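Local coordinates for actin-related protein 8 (Homo sapiens, PDB 4FO0) that binds ATP with low basal ATPase activity, does not polymerise, and serves as a proposed core subunit of the chromatin-remodelling INO80 complex, at residues A[105-110]-A[293-299]; A[201-207]-A[230-236]; A[328-334]-A[345-351]. One frame throughout, in Å; residues are numbered along the deposited sequence.

Contact 1: residues A[105-110]-A[293-299]; sequences ARSYNK and RAGFPYR
The Arg299 guanidinium meets Lys110 at its edge, where CD of the lysine lies in the guanidinium plane, while Pro297 O sits over one face, toward its rim, 3.2 Å above that plane. The second flat group, the Asn109 amide, is met in its own plane by Ala294 O. Helix 102-109 docks its C-terminal end on the Schellman motif closing helix 280-293 and on the loop after it. Gly295, at positive phi, is the C-prime residue of that motif, in what is probably the counterpart of actin's subdomain 4. Asn109 ND2 gives a nearly straight hydrogen bond to Ala294 O, 2.8 Å long with 176° at the hydrogen. On its other side the amide is used too, OD1 accepting from Arg349 N of the neighbouring strand 343-350. Losing the amide to an alanine here is likely to leave Ala294 O and Arg349 N each without its side-chain partner, so that one tie to strand 343-350 goes. Gly295 is pressed close: a CB there would point into Arg106, Asn109 and Lys110. Swinging away from its own backbone N (chi1 -164°), the Arg106 chain brings CG within 3.9 Å of Gly295 CA. Ala105 CB and Ala294 CB add an apolar touch at 4.1 Å. Lys110 and Arg299 run alongside each other, head to tail, and two like charges end close together, Lys110 NZ 3.4 Å from Arg299 NE.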
loop_
_atom_site.group_PDB
_atom_site.type_symbol
_atom_site.label_atom_id
_atom_site.label_comp_id
_atom_site.label_asym_id
_atom_site.label_seq_id
_atom_site.Cartn_x
_atom_site.Cartn_y
_atom_site.Cartn_z
ATOM N N ALA A 105 -20.877 -22.779 -8.856
ATOM C CA ALA A 105 -21.265 -21.485 -8.299
ATOM C C ALA A 105 -22.005 -20.636 -9.335
ATOM O O ALA A 105 -23.056 -20.071 -9.050
ATOM C CB ALA A 105 -20.040 -20.740 -7.787
ATOM N N ARG A 106 -21.452 -20.546 -10.539
ATOM C CA ARG A 106 -22.080 -19.762 -11.596
ATOM C C ARG A 106 -23.557 -20.133 -11.765
ATOM O O ARG A 106 -24.406 -19.252 -11.900
ATOM C CB ARG A 106 -21.303 -19.900 -12.911
ATOM C CG ARG A 106 -21.639 -18.851 -13.970
ATOM C CD ARG A 106 -20.544 -18.726 -15.050
ATOM N NE ARG A 106 -20.149 -20.012 -15.637
ATOM C CZ ARG A 106 -18.938 -20.568 -15.524
ATOM N NH1 ARG A 106 -17.969 -19.958 -14.848
ATOM N NH2 ARG A 106 -18.688 -21.741 -16.097
ATOM N N SER A 107 -23.867 -21.426 -11.722
ATOM C CA SER A 107 -25.245 -21.888 -11.889
ATOM C C SER A 107 -26.200 -21.263 -10.886
ATOM O O SER A 107 -27.236 -20.716 -11.255
ATOM C CB SER A 107 -25.325 -23.404 -11.778
ATOM O OG SER A 107 -24.866 -23.997 -12.972
ATOM N N TYR A 108 -25.857 -21.370 -9.614
ATOM C CA TYR A 108 -26.640 -20.741 -8.564
ATOM C C TYR A 108 -26.606 -19.214 -8.690
ATOM O O TYR A 108 -27.609 -18.530 -8.475
ATOM C CB TYR A 108 -26.072 -21.145 -7.206
ATOM C CG TYR A 108 -26.682 -20.415 -6.032
ATOM C CD1 TYR A 108 -26.275 -19.127 -5.708
ATOM C CD2 TYR A 108 -27.655 -21.021 -5.235
ATOM C CE1 TYR A 108 -26.817 -18.455 -4.633
ATOM C CE2 TYR A 108 -28.211 -20.357 -4.151
ATOM C CZ TYR A 108 -27.784 -19.071 -3.853
ATOM O OH TYR A 108 -28.322 -18.391 -2.780
ATOM N N ASN A 109 -25.446 -18.679 -9.034
ATOM C CA ASN A 109 -25.248 -17.251 -8.930
ATOM C C ASN A 109 -26.058 -16.417 -9.896
ATOM O O ASN A 109 -26.589 -15.356 -9.540
ATOM C CB ASN A 109 -23.760 -16.883 -8.960
ATOM C CG ASN A 109 -23.140 -16.917 -7.582
ATOM O OD1 ASN A 109 -23.843 -16.811 -6.573
ATOM N ND2 ASN A 109 -21.818 -17.103 -7.529
ATOM N N LYS A 110 -26.179 -16.865 -11.125
ATOM C CA LYS A 110 -26.800 -15.936 -12.044
ATOM C C LYS A 110 -28.314 -16.128 -12.222
ATOM O O LYS A 110 -28.932 -15.613 -13.157
ATOM C CB LYS A 110 -25.937 -15.728 -13.295
ATOM C CG LYS A 110 -24.475 -15.303 -12.875
ATOM C CD LYS A 110 -24.006 -13.884 -13.354
ATOM C CE LYS A 110 -23.182 -13.957 -14.653
ATOM N NZ LYS A 110 -22.763 -12.634 -15.226
ATOM N N ARG A 293 -15.790 -15.382 -13.216
ATOM C CA ARG A 293 -15.926 -16.782 -13.598
ATOM C C ARG A 293 -16.958 -17.521 -12.733
ATOM O O ARG A 293 -17.590 -18.463 -13.187
ATOM C CB ARG A 293 -14.568 -17.495 -13.567
ATOM C CG ARG A 293 -13.585 -16.978 -14.597
ATOM C CD ARG A 293 -12.129 -17.060 -14.108
ATOM N NE ARG A 293 -11.510 -18.370 -14.325
ATOM C CZ ARG A 293 -11.467 -19.350 -13.423
ATOM N NH1 ARG A 293 -10.873 -20.496 -13.730
ATOM N NH2 ARG A 293 -12.009 -19.193 -12.216
ATOM N N ALA A 294 -17.137 -17.092 -11.492
ATOM C CA ALA A 294 -18.150 -17.702 -10.632
ATOM C C ALA A 294 -19.539 -17.069 -10.790
ATOM O O ALA A 294 -20.432 -17.338 -9.985
ATOM C CB ALA A 294 -17.713 -17.646 -9.182
ATOM N N GLY A 295 -19.719 -16.221 -11.805
ATOM C CA GLY A 295 -20.997 -15.554 -12.020
ATOM C C GLY A 295 -21.320 -14.376 -11.105
ATOM O O GLY A 295 -22.457 -14.203 -10.666
ATOM N N PHE A 296 -20.310 -13.566 -10.820
ATOM C CA PHE A 296 -20.452 -12.339 -10.038
ATOM C C PHE A 296 -21.682 -11.535 -10.452
ATOM O O PHE A 296 -21.771 -11.064 -11.592
ATOM C CB PHE A 296 -19.197 -11.500 -10.242
ATOM C CG PHE A 296 -19.125 -10.297 -9.378
ATOM C CD1 PHE A 296 -19.197 -10.416 -7.992
ATOM C CD2 PHE A 296 -18.957 -9.036 -9.946
ATOM C CE1 PHE A 296 -19.114 -9.286 -7.182
ATOM C CE2 PHE A 296 -18.871 -7.911 -9.150
ATOM C CZ PHE A 296 -18.945 -8.033 -7.762
ATOM N N PRO A 297 -22.623 -11.347 -9.517
ATOM C CA PRO A 297 -23.958 -10.883 -9.899
ATOM C C PRO A 297 -23.995 -9.411 -10.307
ATOM O O PRO A 297 -24.935 -9.000 -10.975
ATOM C CB PRO A 297 -24.794 -11.125 -8.635
ATOM C CG PRO A 297 -23.820 -11.574 -7.561
ATOM C CD PRO A 297 -22.443 -11.341 -8.060
ATOM N N TYR A 298 -22.999 -8.626 -9.914
ATOM C CA TYR A 298 -22.938 -7.233 -10.347
ATOM C C TYR A 298 -22.291 -7.157 -11.739
ATOM O O TYR A 298 -21.088 -6.952 -11.882
ATOM C CB TYR A 298 -22.185 -6.383 -9.319
ATOM C CG TYR A 298 -22.007 -4.931 -9.701
ATOM C CD1 TYR A 298 -22.926 -4.283 -10.520
ATOM C CD2 TYR A 298 -20.904 -4.210 -9.257
ATOM C CE1 TYR A 298 -22.751 -2.954 -10.877
ATOM C CE2 TYR A 298 -20.727 -2.885 -9.606
ATOM C CZ TYR A 298 -21.652 -2.261 -10.412
ATOM O OH TYR A 298 -21.475 -0.939 -10.754
ATOM N N ARG A 299 -23.076 -7.225 -12.768
ATOM C CA ARG A 299 -22.535 -7.465 -14.054
ATOM C C ARG A 299 -22.071 -6.242 -14.765
ATOM O O ARG A 299 -21.411 -6.341 -15.740
ATOM C CB ARG A 299 -23.553 -8.158 -14.907
ATOM C CG ARG A 299 -23.722 -9.614 -14.603
ATOM C CD ARG A 299 -25.168 -9.928 -14.354
ATOM N NE ARG A 299 -25.342 -11.144 -13.578
ATOM C CZ ARG A 299 -26.417 -11.411 -12.845
ATOM N NH1 ARG A 299 -27.400 -10.535 -12.768
ATOM N NH2 ARG A 299 -26.495 -12.540 -12.160
#

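Contact 2: residues A[201-207]-A[230-236]; sequences CILLIPD and IVVHQES
Strands 201-205 and 230-234 run parallel, in register from Cys201 beside Ile230 to Ile205 beside Gln234, their backbones joined by five hydrogen bonds. The first, Val231 N to Cys201 O, is 2.7 Å; the last, Glu235 N to Ile205 O, already comes from the first turn of helix 235-243. Connected through helix 211-225, the strands form a beta-alpha-beta unit of the eight-stranded mixed sheet.

Apolar contacts lie on both faces. On one, Ile230 CD1 reaches Leu203 CB at 4.1 Å, and helix 211-225 packs over Cys201, Ile230 and Val232. Here Ile205 crosses Val232 at about a right angle; its chi1 of 68° sets both CG2 and CD1 beside Val232 CG1, Ile205 CG2 at 3.5 Å. On the other face Ile202 CD1 lies 4.2 Å from Val231 CB, next to helix 553-563.

Polar contacts gather at the C-terminal ends. Ser236 OG donates to Asp207 OD1, an oxygen that Ser268 OG also reaches. Glu235 OE1 lies 3.1 Å from Pro206 CA, while Glu235 OE2 bonds to His21 NE2. The apolar strands thus give way to acids and hydroxyls, and one acid, Glu235, brings its side chain about 4 Å from the bound magnesium and about 6 Å from ATP.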
loop_
_atom_site.group_PDB
_atom_site.type_symbol
_atom_site.label_atom_id
_atom_site.label_comp_id
_atom_site.label_asym_id
_atom_site.label_seq_id
_atom_site.Cartn_x
_atom_site.Cartn_y
_atom_site.Cartn_z
ATOM N N CYS A 201 9.216 18.757 10.049
ATOM C CA CYS A 201 8.623 17.646 9.331
ATOM C C CYS A 201 9.480 16.380 9.324
ATOM O O CYS A 201 10.681 16.416 9.070
ATOM C CB CYS A 201 8.362 18.076 7.891
ATOM S SG CYS A 201 7.807 16.735 6.842
ATOM N N ILE A 202 8.851 15.249 9.594
ATOM C CA ILE A 202 9.491 13.979 9.325
ATOM C C ILE A 202 8.859 13.353 8.088
ATOM O O ILE A 202 7.672 13.017 8.089
ATOM C CB ILE A 202 9.318 13.030 10.488
ATOM C CG1 ILE A 202 9.858 13.683 11.776
ATOM C CG2 ILE A 202 9.960 11.692 10.144
ATOM C CD1 ILE A 202 11.027 12.962 12.403
ATOM N N LEU A 203 9.657 13.214 7.036
ATOM C CA LEU A 203 9.208 12.618 5.788
ATOM C C LEU A 203 9.698 11.179 5.615
ATOM O O LEU A 203 10.903 10.923 5.523
ATOM C CB LEU A 203 9.679 13.451 4.595
ATOM C CG LEU A 203 9.308 12.915 3.198
ATOM C CD1 LEU A 203 7.797 12.772 3.034
ATOM C CD2 LEU A 203 9.853 13.799 2.093
ATOM N N LEU A 204 8.762 10.240 5.556
ATOM C CA LEU A 204 9.115 8.854 5.282
ATOM C C LEU A 204 9.224 8.646 3.785
ATOM O O LEU A 204 8.380 9.118 3.020
ATOM C CB LEU A 204 8.046 7.926 5.813
ATOM C CG LEU A 204 8.196 7.425 7.233
ATOM C CD1 LEU A 204 8.276 8.586 8.209
ATOM C CD2 LEU A 204 7.015 6.516 7.527
ATOM N N ILE A 205 10.256 7.928 3.365
ATOM C CA ILE A 205 10.461 7.665 1.955
ATOM C C ILE A 205 10.658 6.176 1.722
ATOM O O ILE A 205 10.983 5.432 2.644
ATOM C CB ILE A 205 11.673 8.430 1.408
ATOM C CG1 ILE A 205 12.973 7.883 1.999
ATOM C CG2 ILE A 205 11.550 9.886 1.710
ATOM C CD1 ILE A 205 14.191 8.491 1.382
ATOM N N PRO A 206 10.468 5.735 0.476
ATOM C CA PRO A 206 10.618 4.314 0.156
ATOM C C PRO A 206 12.016 3.824 0.502
ATOM O O PRO A 206 12.976 4.590 0.515
ATOM C CB PRO A 206 10.425 4.265 -1.361
ATOM C CG PRO A 206 9.720 5.566 -1.721
ATOM C CD PRO A 206 10.210 6.567 -0.714
ATOM N N ASP A 207 12.113 2.534 0.773
ATOM C CA ASP A 207 13.381 1.883 1.047
ATOM C C ASP A 207 14.375 2.060 -0.111
ATOM O O ASP A 207 15.511 2.488 0.094
ATOM C CB ASP A 207 13.104 0.406 1.306
ATOM C CG ASP A 207 14.227 -0.270 2.028
ATOM O OD1 ASP A 207 14.834 0.383 2.905
ATOM O OD2 ASP A 207 14.501 -1.448 1.713
ATOM N N ILE A 230 13.370 19.611 8.436
ATOM C CA ILE A 230 12.860 18.330 8.001
ATOM C C ILE A 230 13.852 17.241 8.337
ATOM O O ILE A 230 15.059 17.479 8.414
ATOM C CB ILE A 230 12.657 18.306 6.463
ATOM C CG1 ILE A 230 12.028 16.987 6.006
ATOM C CG2 ILE A 230 13.984 18.489 5.743
ATOM C CD1 ILE A 230 11.677 16.976 4.514
ATOM N N VAL A 231 13.329 16.040 8.531
ATOM C CA VAL A 231 14.151 14.846 8.597
ATOM C C VAL A 231 13.570 13.814 7.646
ATOM O O VAL A 231 12.380 13.489 7.697
ATOM C CB VAL A 231 14.171 14.232 9.996
ATOM C CG1 VAL A 231 14.854 12.882 9.942
ATOM C CG2 VAL A 231 14.865 15.163 10.984
ATOM N N VAL A 232 14.415 13.287 6.778
ATOM C CA VAL A 232 13.971 12.261 5.860
ATOM C C VAL A 232 14.453 10.908 6.356
ATOM O O VAL A 232 15.594 10.776 6.783
ATOM C CB VAL A 232 14.510 12.515 4.450
ATOM C CG1 VAL A 232 14.180 11.360 3.563
ATOM C CG2 VAL A 232 13.932 13.789 3.906
ATOM N N HIS A 233 13.583 9.907 6.320
ATOM C CA HIS A 233 14.014 8.561 6.645
ATOM C C HIS A 233 13.262 7.524 5.821
ATOM O O HIS A 233 12.194 7.798 5.280
ATOM C CB HIS A 233 13.832 8.292 8.133
ATOM C CG HIS A 233 14.948 7.500 8.738
ATOM N ND1 HIS A 233 15.753 6.664 7.992
ATOM C CD2 HIS A 233 15.404 7.433 10.011
ATOM C CE1 HIS A 233 16.652 6.106 8.786
ATOM N NE2 HIS A 233 16.460 6.556 10.014
ATOM N N GLN A 234 13.820 6.326 5.734
ATOM C CA GLN A 234 13.195 5.259 4.978
ATOM C C GLN A 234 12.054 4.638 5.750
ATOM O O GLN A 234 12.137 4.467 6.963
ATOM C CB GLN A 234 14.213 4.197 4.642
ATOM C CG GLN A 234 15.376 4.757 3.900
ATOM C CD GLN A 234 16.516 3.798 3.887
ATOM O OE1 GLN A 234 16.749 3.110 2.894
ATOM N NE2 GLN A 234 17.230 3.716 5.003
ATOM N N GLU A 235 10.991 4.291 5.035
ATOM C CA GLU A 235 9.800 3.777 5.675
ATOM C C GLU A 235 10.109 2.412 6.315
ATOM O O GLU A 235 9.488 2.020 7.302
ATOM C CB GLU A 235 8.617 3.731 4.684
ATOM C CG GLU A 235 8.743 2.684 3.567
ATOM C CD GLU A 235 7.914 2.992 2.299
ATOM O OE1 GLU A 235 8.312 2.520 1.207
ATOM O OE2 GLU A 235 6.871 3.680 2.378
ATOM N N SER A 236 11.088 1.701 5.771
ATOM C CA SER A 236 11.455 0.390 6.306
ATOM C C SER A 236 12.092 0.491 7.701
ATOM O O SER A 236 11.761 -0.274 8.604
ATOM C CB SER A 236 12.407 -0.321 5.352
ATOM O OG SER A 236 13.439 0.564 4.951
#

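Contact 3: residues A[328-334]-A[345-351]; sequences GLQDHEF and LYQFRLG
Phe334 turns one ring face to Tyr346 CB, which sits 3.8 Å from the ring centroid and 21° off the normal, a CH-pi contact. The Tyr346 ring lies nearly parallel to that of Phe334 but is displaced well to one side. Phe334 in turn directs its edge at the face of Phe348 in an offset edge-to-face pair, centroids 5.6 Å apart; its chi1 of 67° folds the ring back over its own backbone and in between the other two. Farther along this face His332 CD2 touches Leu350 CB at 3.7 Å, while His332 NE2 is hydrogen-bonded to Lys354 NZ. Helix 306-319 backs the cluster, touching Phe334, Phe348 and Leu350.

The two strands, 330-336 and 343-350, are the arms of an antiparallel beta hairpin. Backbone bonds run both ways at Gln330-Leu350 and His332-Phe348, and Tyr346 N bonds to Phe334 O.

Opposite the aromatic face the pairs are polar and looser, Asp331 and Glu333 being exposed. Arg349 NE donates to Asp331 OD1 at 2.7 Å, on the syn side of the carboxylate; the second strut of this salt bridge, Arg349 NH2 to Asp331 OD2, is weak at 3.5 Å. Gln347 NE2 bonds to Glu333 OE2 at 3.1 Å on the anti side, with amide and carboxylate planes turned 77° from each other.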
loop_
_atom_site.group_PDB
_atom_site.type_symbol
_atom_site.label_atom_id
_atom_site.label_comp_id
_atom_site.label_asym_id
_atom_site.label_seq_id
_atom_site.Cartn_x
_atom_site.Cartn_y
_atom_site.Cartn_z
ATOM N N GLY A 328 -14.957 -25.198 0.667
ATOM C CA GLY A 328 -16.298 -25.431 0.157
ATOM C C GLY A 328 -16.933 -24.196 -0.452
ATOM O O GLY A 328 -16.314 -23.132 -0.536
ATOM N N LEU A 329 -18.169 -24.350 -0.908
ATOM C CA LEU A 329 -18.948 -23.216 -1.370
ATOM C C LEU A 329 -19.628 -22.582 -0.162
ATOM O O LEU A 329 -20.180 -23.285 0.672
ATOM C CB LEU A 329 -19.968 -23.665 -2.413
ATOM C CG LEU A 329 -19.442 -23.783 -3.843
ATOM C CD1 LEU A 329 -20.382 -24.613 -4.672
ATOM C CD2 LEU A 329 -19.269 -22.410 -4.485
ATOM N N GLN A 330 -19.544 -21.261 -0.042
ATOM C CA GLN A 330 -20.202 -20.548 1.049
ATOM C C GLN A 330 -21.183 -19.532 0.505
ATOM O O GLN A 330 -20.993 -18.951 -0.574
ATOM C CB GLN A 330 -19.197 -19.820 1.942
ATOM C CG GLN A 330 -18.958 -20.461 3.292
ATOM C CD GLN A 330 -17.888 -21.544 3.235
ATOM O OE1 GLN A 330 -16.701 -21.259 3.387
ATOM N NE2 GLN A 330 -18.306 -22.793 3.010
ATOM N N ASP A 331 -22.239 -19.307 1.267
ATOM C CA ASP A 331 -23.204 -18.288 0.902
ATOM C C ASP A 331 -22.820 -16.967 1.540
ATOM O O ASP A 331 -22.613 -16.886 2.754
ATOM C CB ASP A 331 -24.613 -18.727 1.276
ATOM C CG ASP A 331 -25.174 -19.740 0.292
ATOM O OD1 ASP A 331 -24.977 -19.552 -0.929
ATOM O OD2 ASP A 331 -25.794 -20.727 0.734
ATOM N N HIS A 332 -22.667 -15.953 0.695
ATOM C CA HIS A 332 -22.271 -14.615 1.125
ATOM C C HIS A 332 -23.250 -13.554 0.634
ATOM O O HIS A 332 -24.040 -13.774 -0.293
ATOM C CB HIS A 332 -20.882 -14.274 0.585
ATOM C CG HIS A 332 -19.804 -15.210 1.033
ATOM N ND1 HIS A 332 -19.230 -15.138 2.285
ATOM C CD2 HIS A 332 -19.182 -16.228 0.390
ATOM C CE1 HIS A 332 -18.304 -16.075 2.395
ATOM N NE2 HIS A 332 -18.257 -16.750 1.260
ATOM N N GLU A 333 -23.197 -12.385 1.247
ATOM C CA GLU A 333 -23.949 -11.278 0.692
ATOM C C GLU A 333 -23.121 -10.022 0.804
ATOM O O GLU A 333 -22.268 -9.908 1.684
ATOM C CB GLU A 333 -25.277 -11.104 1.412
ATOM C CG GLU A 333 -25.142 -10.636 2.847
ATOM C CD GLU A 333 -26.463 -10.706 3.600
ATOM O OE1 GLU A 333 -26.526 -10.167 4.736
ATOM O OE2 GLU A 333 -27.429 -11.303 3.051
ATOM N N PHE A 334 -23.361 -9.087 -0.103
ATOM C CA PHE A 334 -22.693 -7.804 -0.025
ATOM C C PHE A 334 -23.621 -6.697 -0.487
ATOM O O PHE A 334 -24.595 -6.948 -1.206
ATOM C CB PHE A 334 -21.398 -7.820 -0.847
ATOM C CG PHE A 334 -21.604 -7.952 -2.339
ATOM C CD1 PHE A 334 -21.740 -9.196 -2.931
ATOM C CD2 PHE A 334 -21.624 -6.828 -3.154
ATOM C CE1 PHE A 334 -21.918 -9.322 -4.316
ATOM C CE2 PHE A 334 -21.795 -6.943 -4.540
ATOM C CZ PHE A 334 -21.933 -8.191 -5.122
ATOM N N LEU A 345 -28.599 -5.017 -2.053
ATOM C CA LEU A 345 -28.047 -6.159 -1.338
ATOM C C LEU A 345 -28.030 -7.387 -2.240
ATOM O O LEU A 345 -29.062 -7.774 -2.779
ATOM C CB LEU A 345 -28.870 -6.464 -0.101
ATOM C CG LEU A 345 -28.372 -7.698 0.631
ATOM C CD1 LEU A 345 -27.081 -7.356 1.344
ATOM C CD2 LEU A 345 -29.421 -8.188 1.596
ATOM N N TYR A 346 -26.847 -7.982 -2.391
ATOM C CA TYR A 346 -26.621 -9.136 -3.257
ATOM C C TYR A 346 -26.311 -10.417 -2.476
ATOM O O TYR A 346 -25.449 -10.429 -1.588
ATOM C CB TYR A 346 -25.429 -8.870 -4.170
ATOM C CG TYR A 346 -25.702 -7.966 -5.345
ATOM C CD1 TYR A 346 -26.070 -8.499 -6.577
ATOM C CD2 TYR A 346 -25.544 -6.588 -5.243
ATOM C CE1 TYR A 346 -26.300 -7.690 -7.668
ATOM C CE2 TYR A 346 -25.783 -5.758 -6.338
ATOM C CZ TYR A 346 -26.162 -6.318 -7.543
ATOM O OH TYR A 346 -26.399 -5.521 -8.640
ATOM N N GLN A 347 -27.009 -11.496 -2.818
ATOM C CA GLN A 347 -26.600 -12.837 -2.400
ATOM C C GLN A 347 -25.616 -13.401 -3.410
ATOM O O GLN A 347 -25.802 -13.264 -4.624
ATOM C CB GLN A 347 -27.792 -13.796 -2.350
ATOM C CG GLN A 347 -28.961 -13.325 -1.530
ATOM C CD GLN A 347 -28.564 -12.999 -0.112
ATOM O OE1 GLN A 347 -27.937 -13.806 0.578
ATOM N NE2 GLN A 347 -28.918 -11.801 0.334
ATOM N N PHE A 348 -24.560 -14.040 -2.936
ATOM C CA PHE A 348 -23.907 -14.980 -3.836
ATOM C C PHE A 348 -22.973 -15.972 -3.208
ATOM O O PHE A 348 -22.601 -15.862 -2.036
ATOM C CB PHE A 348 -23.290 -14.305 -5.054
ATOM C CG PHE A 348 -21.889 -13.867 -4.862
ATOM C CD1 PHE A 348 -20.979 -13.972 -5.914
ATOM C CD2 PHE A 348 -21.483 -13.309 -3.663
ATOM C CE1 PHE A 348 -19.678 -13.551 -5.765
ATOM C CE2 PHE A 348 -20.174 -12.888 -3.496
ATOM C CZ PHE A 348 -19.273 -13.007 -4.549
ATOM N N ARG A 349 -22.635 -16.975 -4.006
ATOM C CA ARG A 349 -21.918 -18.132 -3.499
ATOM C C ARG A 349 -20.462 -18.118 -3.950
ATOM O O ARG A 349 -20.180 -17.951 -5.132
ATOM C CB ARG A 349 -22.619 -19.383 -3.980
ATOM C CG ARG A 349 -22.509 -20.538 -3.049
ATOM C CD ARG A 349 -23.460 -21.618 -3.499
ATOM N NE ARG A 349 -24.677 -21.598 -2.701
ATOM C CZ ARG A 349 -25.742 -22.339 -2.968
ATOM N NH1 ARG A 349 -25.734 -23.139 -4.027
ATOM N NH2 ARG A 349 -26.813 -22.274 -2.188
ATOM N N LEU A 350 -19.541 -18.259 -3.000
ATOM C CA LEU A 350 -18.117 -18.259 -3.323
ATOM C C LEU A 350 -17.393 -19.480 -2.814
ATOM O O LEU A 350 -17.671 -19.979 -1.714
ATOM C CB LEU A 350 -17.433 -17.022 -2.752
ATOM C CG LEU A 350 -17.390 -15.875 -3.747
ATOM C CD1 LEU A 350 -16.541 -14.745 -3.214
ATOM C CD2 LEU A 350 -16.880 -16.396 -5.082
ATOM N N GLY A 351 -16.425 -19.927 -3.605
ATOM C CA GLY A 351 -15.566 -21.026 -3.203
ATOM C C GLY A 351 -14.107 -20.664 -3.000
ATOM O O GLY A 351 -13.733 -19.918 -2.091
#

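In the fold
From the N terminus, the chain reaches helix 102-109 after its first strands, and the end of that helix waits some 180 residues for its partner. Inside that long loop falls contact 2, which closes a short beta-alpha-beta excursion in the eight-stranded mixed sheet beside the nucleotide. The chain then leaves that sheet and returns at 293-299 to close contact 1 around it. Contact 3 follows in series, a hairpin closed over only ten residues. Nothing crosses. Contacts 1 and 3 touch, Pro297 packing on Tyr346 and Tyr108 making a cation-pi contact with Arg349, so helix 102-109 and the hairpin form one patch. Contact 2 lies beyond the chain's centre, about 30 Å from either at the nearest atoms.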